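Local coordinates for protein exosome complex exonuclease RRP46 homolog (PDB 3HKM) that binds double-stranded DNA and single-stranded RNA, cleaves DNA and phosphorolyses RNA in vitro, and is probably a component of the RNA-degrading exosome, at residues E81-R86 and S114-A119; T102-Q107 and N121-A126; R86-I91 and A125-A130. One frame throughout, in Å; residues are numbered along the deposited sequence.

In the fold
All three contacts are buried, and none lies at the surface of the chain. Contacts 1 and 3 join the same two helices, 77-91 and 115-130, at successive places along their length, while contact 2 lays helix 115-130 against strand 100-110. Contact 1 lies about 5 Å, centre to centre, from the middle of the chain; the other two are at about 9 Å. The chemistry is apolar throughout, with differences: contact 1 brings in a threonine methyl and a backbone carbonyl, contact 2 turns on a cysteine sulfur, and contact 3 is made of methyls of branched aliphatic side chains. Leu84 and Leu88 carry the packing from the helix pair to the Cys123 side of contact 2.

Contact 1 of 3, residues E81-R86 and S114-A119; sequences EMTLKR and SLLPCA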
# COMPACT_ATOMS: atom_id res chain seq x y z
N GLU A 81 3.98 3.63 8.66
CA GLU A 81 3.28 2.69 9.54
C GLU A 81 1.91 3.25 9.88
O GLU A 81 0.91 2.51 9.89
CB GLU A 81 4.08 2.46 10.82
CG GLU A 81 3.40 1.58 11.86
CD GLU A 81 4.25 1.36 13.11
OE1 GLU A 81 4.42 0.20 13.53
OE2 GLU A 81 4.76 2.35 13.67
N MET A 82 1.88 4.56 10.14
CA MET A 82 0.67 5.29 10.50
C MET A 82 -0.31 5.37 9.33
O MET A 82 -1.49 5.04 9.47
CB MET A 82 1.03 6.70 10.99
CG MET A 82 -0.08 7.45 11.70
SD MET A 82 -1.34 8.17 10.60
CE MET A 82 -0.33 9.25 9.57
N THR A 83 0.18 5.80 8.17
CA THR A 83 -0.67 5.91 7.00
C THR A 83 -1.29 4.56 6.66
O THR A 83 -2.49 4.46 6.42
CB THR A 83 0.10 6.47 5.78
OG1 THR A 83 0.80 7.66 6.16
CG2 THR A 83 -0.86 6.79 4.65
N LEU A 84 -0.45 3.53 6.65
CA LEU A 84 -0.87 2.15 6.39
C LEU A 84 -2.00 1.69 7.33
O LEU A 84 -2.98 1.10 6.88
CB LEU A 84 0.34 1.21 6.50
CG LEU A 84 0.22 -0.26 6.10
CD1 LEU A 84 -0.35 -0.43 4.69
CD2 LEU A 84 1.58 -0.93 6.21
N LYS A 85 -1.87 2.00 8.62
CA LYS A 85 -2.90 1.65 9.60
C LYS A 85 -4.21 2.40 9.32
O LYS A 85 -5.29 1.82 9.41
CB LYS A 85 -2.40 1.93 11.03
CG LYS A 85 -3.02 1.06 12.16
CD LYS A 85 -2.55 1.54 13.55
CE LYS A 85 -2.80 0.52 14.69
NZ LYS A 85 -1.62 -0.33 15.06
N ARG A 86 -4.12 3.68 8.98
CA ARG A 86 -5.28 4.48 8.58
C ARG A 86 -5.97 3.86 7.39
O ARG A 86 -7.20 3.76 7.35
CB ARG A 86 -4.85 5.89 8.18
CG ARG A 86 -4.85 6.94 9.29
CD ARG A 86 -3.88 8.09 8.94
NE ARG A 86 -4.26 8.89 7.77
CZ ARG A 86 -4.00 8.57 6.50
NH1 ARG A 86 -3.36 7.45 6.19
NH2 ARG A 86 -4.39 9.38 5.52
N SER A 114 8.56 4.15 -4.28
CA SER A 114 7.14 3.88 -4.06
C SER A 114 6.91 2.82 -2.97
O SER A 114 6.11 1.91 -3.15
CB SER A 114 6.43 3.50 -5.36
OG SER A 114 6.36 4.60 -6.24
N LEU A 115 7.61 2.96 -1.85
CA LEU A 115 7.58 1.97 -0.78
C LEU A 115 6.24 1.90 -0.04
O LEU A 115 5.76 0.82 0.30
CB LEU A 115 8.71 2.21 0.22
CG LEU A 115 8.88 1.11 1.27
CD1 LEU A 115 9.11 -0.24 0.60
CD2 LEU A 115 10.01 1.44 2.24
N LEU A 116 5.63 3.05 0.21
CA LEU A 116 4.36 3.07 0.93
C LEU A 116 3.22 2.55 0.02
O LEU A 116 2.39 1.75 0.46
CB LEU A 116 4.07 4.46 1.49
CG LEU A 116 3.06 4.62 2.63
CD1 LEU A 116 1.87 5.45 2.22
CD2 LEU A 116 2.65 3.27 3.23
N PRO A 117 3.18 3.02 -1.24
CA PRO A 117 2.19 2.43 -2.15
C PRO A 117 2.40 0.93 -2.34
O PRO A 117 1.43 0.18 -2.43
CB PRO A 117 2.45 3.18 -3.46
CG PRO A 117 2.98 4.49 -3.04
CD PRO A 117 3.84 4.19 -1.83
N CYS A 118 3.65 0.48 -2.39
CA CYS A 118 3.93 -0.94 -2.52
C CYS A 118 3.45 -1.70 -1.28
O CYS A 118 2.76 -2.73 -1.40
CB CYS A 118 5.42 -1.19 -2.74
SG CYS A 118 5.89 -2.94 -2.91
N ALA A 119 3.80 -1.19 -0.10
CA ALA A 119 3.40 -1.82 1.16
C ALA A 119 1.88 -1.88 1.30
O ALA A 119 1.34 -2.84 1.82
CB ALA A 119 4.02 -1.08 2.35
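Thr83 faces Leu116 between the two helices, and its carbonyl carbon lies in plane at the edge of the Arg86 guanidinium, the flat side-chain group of this contact. There Arg86 NH1 gives a weak hydrogen bond to Thr83 O, 3.1 Å long and bent to 121°; Thr87 OG1 also bonds to this oxygen. The guanidinium takes no part in the helix contact itself, to which Leu116 and Leu84 give most of the buried surface. Across the helices Thr83 CG2 meets Leu116 CD1 at 3.9 Å, the two side chains passing at a slant. Thr83 OG1 is hydrogen-bonded to Glu79 O, one turn back, and its methyl is presented to the leucine. Leu116 stretches across with CG anti to its backbone N (chi1 -160°), and its other branch, CD2, comes to 4.5 Å from Leu84 CB. Farther along, Leu84 CD1 lies 4.1 Å from Ala119 O, a loose approach of methyl to carbonyl oxygen. The short segment axes approach to 10.4 Å and run at 35° to each other. Both helices lie on one side of the mixed sheet of the RNase PH domain: Leu84 also packs on Val64 and Trp66 of strand 61-67, and both Leu84 and Ala119 reach Leu106 of strand 100-110.

Contact 2 of 3, residues T102-Q107 and N121-A126; sequences TSVILQ and NACCAA
Strand 102-107 and helix 121-126 come nearest at Leu106 and Cys123, whose CA atoms are 7.5 Å apart, and no hydrogen bond passes between the two segments. Cys123 carries the contact. Its sulfur sits beside its own backbone N (chi1 -81°), which sends it out to the strand, where it touches two residues that are next but one to each other. Val104 CG1 lies snugly against Cys123 SG at 3.6 Å, and Leu106 CD2 approaches Cys123 SG at 4.0 Å from another direction, the two methyls standing about 109° apart as seen from the sulfur. Strand 100-110 closes a beta-alpha-beta crossover: strand 61-67, helix 77-91 and strand 100-110 follow in the chain, and the two strands lie parallel and adjacent, with Val104 hydrogen-bonded through its backbone to Glu63 and Val65. The crossover helix adds Leu84 and Leu88 around Cys123. Leu106 gets its end to the sulfur by an extended start, CG anti to the backbone N, although its CB does not aim straight at the helix. Ala122, the next helix residue back, packs on Val40 and Trp33, which belong to neighbouring strands under the helix.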
# COMPACT_ATOMS: atom_id res chain seq x y z
N THR A 102 -7.04 -8.31 14.18
CA THR A 102 -6.24 -8.74 13.05
C THR A 102 -4.94 -7.94 13.01
O THR A 102 -4.95 -6.73 12.87
CB THR A 102 -7.03 -8.57 11.74
OG1 THR A 102 -8.23 -9.36 11.81
CG2 THR A 102 -6.21 -9.01 10.54
N SER A 103 -3.81 -8.64 13.16
CA SER A 103 -2.52 -7.97 13.19
C SER A 103 -1.80 -8.11 11.86
O SER A 103 -1.58 -9.21 11.37
CB SER A 103 -1.64 -8.52 14.31
OG SER A 103 -2.32 -8.51 15.55
N VAL A 104 -1.43 -6.97 11.29
CA VAL A 104 -0.68 -6.93 10.05
C VAL A 104 0.78 -6.60 10.33
O VAL A 104 1.09 -5.62 11.02
CB VAL A 104 -1.28 -5.86 9.11
CG1 VAL A 104 -0.55 -5.85 7.77
CG2 VAL A 104 -2.76 -6.10 8.91
N ILE A 105 1.68 -7.42 9.81
CA ILE A 105 3.10 -7.12 9.86
C ILE A 105 3.62 -6.88 8.46
O ILE A 105 3.38 -7.67 7.56
CB ILE A 105 3.92 -8.22 10.55
CG1 ILE A 105 3.49 -8.36 12.01
CG2 ILE A 105 5.40 -7.90 10.49
CD1 ILE A 105 4.44 -9.17 12.85
N LEU A 106 4.32 -5.77 8.29
CA LEU A 106 4.88 -5.38 7.01
C LEU A 106 6.40 -5.37 7.14
O LEU A 106 6.96 -4.60 7.91
CB LEU A 106 4.34 -4.01 6.59
CG LEU A 106 4.61 -3.50 5.18
CD1 LEU A 106 6.02 -2.96 5.01
CD2 LEU A 106 4.31 -4.58 4.15
N GLN A 107 7.06 -6.25 6.40
CA GLN A 107 8.51 -6.33 6.42
C GLN A 107 9.07 -5.85 5.09
O GLN A 107 8.81 -6.45 4.04
CB GLN A 107 8.94 -7.77 6.69
CG GLN A 107 10.44 -8.02 6.49
CD GLN A 107 11.30 -7.34 7.55
OE1 GLN A 107 12.14 -6.48 7.24
NE2 GLN A 107 11.09 -7.72 8.81
N ASN A 121 -0.44 -2.01 -1.31
CA ASN A 121 -0.90 -3.06 -2.21
C ASN A 121 -0.61 -4.46 -1.67
O ASN A 121 -1.45 -5.36 -1.74
CB ASN A 121 -0.22 -2.91 -3.56
CG ASN A 121 -0.56 -1.60 -4.24
OD1 ASN A 121 0.29 -0.98 -4.86
ND2 ASN A 121 -1.81 -1.18 -4.12
N ALA A 122 0.60 -4.64 -1.15
CA ALA A 122 1.02 -5.88 -0.53
C ALA A 122 0.04 -6.31 0.57
O ALA A 122 -0.32 -7.48 0.68
CB ALA A 122 2.40 -5.71 0.06
N CYS A 123 -0.37 -5.33 1.37
CA CYS A 123 -1.20 -5.59 2.54
C CYS A 123 -2.62 -5.86 2.15
O CYS A 123 -3.31 -6.63 2.81
CB CYS A 123 -1.13 -4.41 3.52
SG CYS A 123 0.33 -4.44 4.56
N CYS A 124 -3.07 -5.22 1.07
CA CYS A 124 -4.41 -5.48 0.56
C CYS A 124 -4.50 -6.91 0.05
O CYS A 124 -5.53 -7.57 0.20
CB CYS A 124 -4.78 -4.51 -0.56
SG CYS A 124 -6.38 -4.90 -1.34
N ALA A 125 -3.42 -7.39 -0.56
CA ALA A 125 -3.38 -8.76 -1.06
C ALA A 125 -3.38 -9.78 0.07
O ALA A 125 -4.08 -10.78 0.01
CB ALA A 125 -2.18 -8.96 -1.96
N ALA A 126 -2.57 -9.52 1.10
CA ALA A 126 -2.47 -10.43 2.24
C ALA A 126 -3.77 -10.52 3.05
O ALA A 126 -4.15 -11.59 3.50
CB ALA A 126 -1.31 -10.05 3.12

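Contact 3 of 3, residues R86-I91 and A125-A130; sequences RTLQSI and AALVFA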
# COMPACT_ATOMS: atom_id res chain seq x y z
N ARG A 86 -4.12 3.68 8.98
CA ARG A 86 -5.28 4.48 8.58
C ARG A 86 -5.97 3.86 7.39
O ARG A 86 -7.20 3.76 7.35
CB ARG A 86 -4.85 5.89 8.18
CG ARG A 86 -4.85 6.94 9.29
CD ARG A 86 -3.88 8.09 8.94
NE ARG A 86 -4.26 8.89 7.77
CZ ARG A 86 -4.00 8.57 6.50
NH1 ARG A 86 -3.36 7.45 6.19
NH2 ARG A 86 -4.39 9.38 5.52
N THR A 87 -5.17 3.49 6.39
CA THR A 87 -5.67 2.97 5.12
C THR A 87 -6.34 1.61 5.28
O THR A 87 -7.40 1.35 4.71
CB THR A 87 -4.52 2.81 4.11
OG1 THR A 87 -3.79 4.04 3.99
CG2 THR A 87 -5.07 2.42 2.75
N LEU A 88 -5.71 0.73 6.06
CA LEU A 88 -6.22 -0.61 6.25
C LEU A 88 -7.49 -0.61 7.08
O LEU A 88 -8.48 -1.24 6.70
CB LEU A 88 -5.17 -1.51 6.89
CG LEU A 88 -3.98 -1.91 6.03
CD1 LEU A 88 -3.27 -3.04 6.70
CD2 LEU A 88 -4.42 -2.31 4.63
N GLN A 89 -7.47 0.08 8.21
CA GLN A 89 -8.66 0.21 9.05
C GLN A 89 -9.81 0.76 8.21
O GLN A 89 -10.98 0.39 8.40
CB GLN A 89 -8.37 1.12 10.25
CG GLN A 89 -7.39 0.52 11.24
CD GLN A 89 -7.07 1.43 12.41
OE1 GLN A 89 -7.07 2.65 12.29
NE2 GLN A 89 -6.77 0.83 13.56
N SER A 90 -9.47 1.63 7.26
CA SER A 90 -10.42 2.22 6.34
C SER A 90 -11.11 1.20 5.43
O SER A 90 -12.34 1.21 5.31
CB SER A 90 -9.72 3.28 5.48
OG SER A 90 -10.60 3.80 4.50
N ILE A 91 -10.34 0.33 4.80
CA ILE A 91 -10.91 -0.58 3.81
C ILE A 91 -11.52 -1.82 4.42
O ILE A 91 -12.35 -2.46 3.80
CB ILE A 91 -9.88 -1.02 2.74
CG1 ILE A 91 -8.97 -2.12 3.30
CG2 ILE A 91 -9.09 0.18 2.21
CD1 ILE A 91 -7.96 -2.65 2.29
N ALA A 125 -3.42 -7.39 -0.56
CA ALA A 125 -3.38 -8.76 -1.06
C ALA A 125 -3.38 -9.78 0.07
O ALA A 125 -4.08 -10.78 0.01
CB ALA A 125 -2.18 -8.96 -1.96
N ALA A 126 -2.57 -9.52 1.10
CA ALA A 126 -2.47 -10.43 2.24
C ALA A 126 -3.77 -10.52 3.05
O ALA A 126 -4.15 -11.59 3.50
CB ALA A 126 -1.31 -10.05 3.12
N LEU A 127 -4.45 -9.39 3.24
CA LEU A 127 -5.76 -9.38 3.89
C LEU A 127 -6.77 -10.23 3.14
O LEU A 127 -7.52 -11.01 3.73
CB LEU A 127 -6.32 -7.95 3.98
CG LEU A 127 -5.63 -6.95 4.90
CD1 LEU A 127 -6.05 -5.54 4.53
CD2 LEU A 127 -5.97 -7.26 6.35
N VAL A 128 -6.79 -10.06 1.82
CA VAL A 128 -7.68 -10.85 0.98
C VAL A 128 -7.37 -12.33 1.16
O VAL A 128 -8.28 -13.15 1.30
CB VAL A 128 -7.56 -10.46 -0.50
CG1 VAL A 128 -8.23 -11.50 -1.38
CG2 VAL A 128 -8.16 -9.10 -0.72
N PHE A 129 -6.09 -12.67 1.17
CA PHE A 129 -5.68 -14.06 1.31
C PHE A 129 -5.97 -14.64 2.68
O PHE A 129 -6.19 -15.84 2.80
CB PHE A 129 -4.20 -14.24 0.99
CG PHE A 129 -3.75 -15.67 1.10
CD1 PHE A 129 -4.17 -16.62 0.17
CD2 PHE A 129 -2.94 -16.08 2.15
CE1 PHE A 129 -3.78 -17.94 0.27
CE2 PHE A 129 -2.55 -17.40 2.26
CZ PHE A 129 -2.96 -18.33 1.31
N ALA A 130 -5.96 -13.80 3.71
CA ALA A 130 -6.26 -14.23 5.08
C ALA A 130 -7.76 -14.32 5.33
O ALA A 130 -8.19 -14.75 6.40
CB ALA A 130 -5.61 -13.29 6.08
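Leu127 gives most to this contact, and its closest touches are both made by one methyl, CD1, which reaches both Leu88 and Ile91 of the neighbouring helix. The closer touch is between Leu127 CD1 and Leu88 CD2, 3.6 Å apart; the second, from Leu127 CD1 to Ile91 CD1, is 4.1 Å. Leu88 CD2 and Ile91 CD1 are themselves 4.3 Å apart, so the three methyls stand at the corners of a small, uneven triangle, with Leu127 presented to a pair of residues one helical turn apart.

Leu88 and Leu127 share the same first torsion, near -70°, with CG beside the backbone N and anti to the carbonyl carbon, and they point at each other from facing sides of the two helices. Ile91 does otherwise: its CG1 lies between the backbone N and the carbonyl carbon (chi1 79°), and from there the extended chain carries CD1 across to Leu127. The backbones stand well apart, the nearest CA atoms, those of Leu88 and Leu127, being 9.1 Å from each other, and side chains alone bridge the distance.

Around them, Leu88 also packs on Ile62 and Val64 of strand 61-67, on Val104 and on Cys123, Leu127 on Val44 of strand 38-49, and Ile91 on Ile195, while the backbone of Ile91 is hydrogen-bonded to Lys135.

Across the two segments there is no hydrogen bond, charge pair or ring. With no directional bond to fix it, the contact rests on the fit of one leucine methyl to its two neighbours and probably on the exclusion of water from three buried aliphatic side chains, with the sheet under both helices setting their spacing as well.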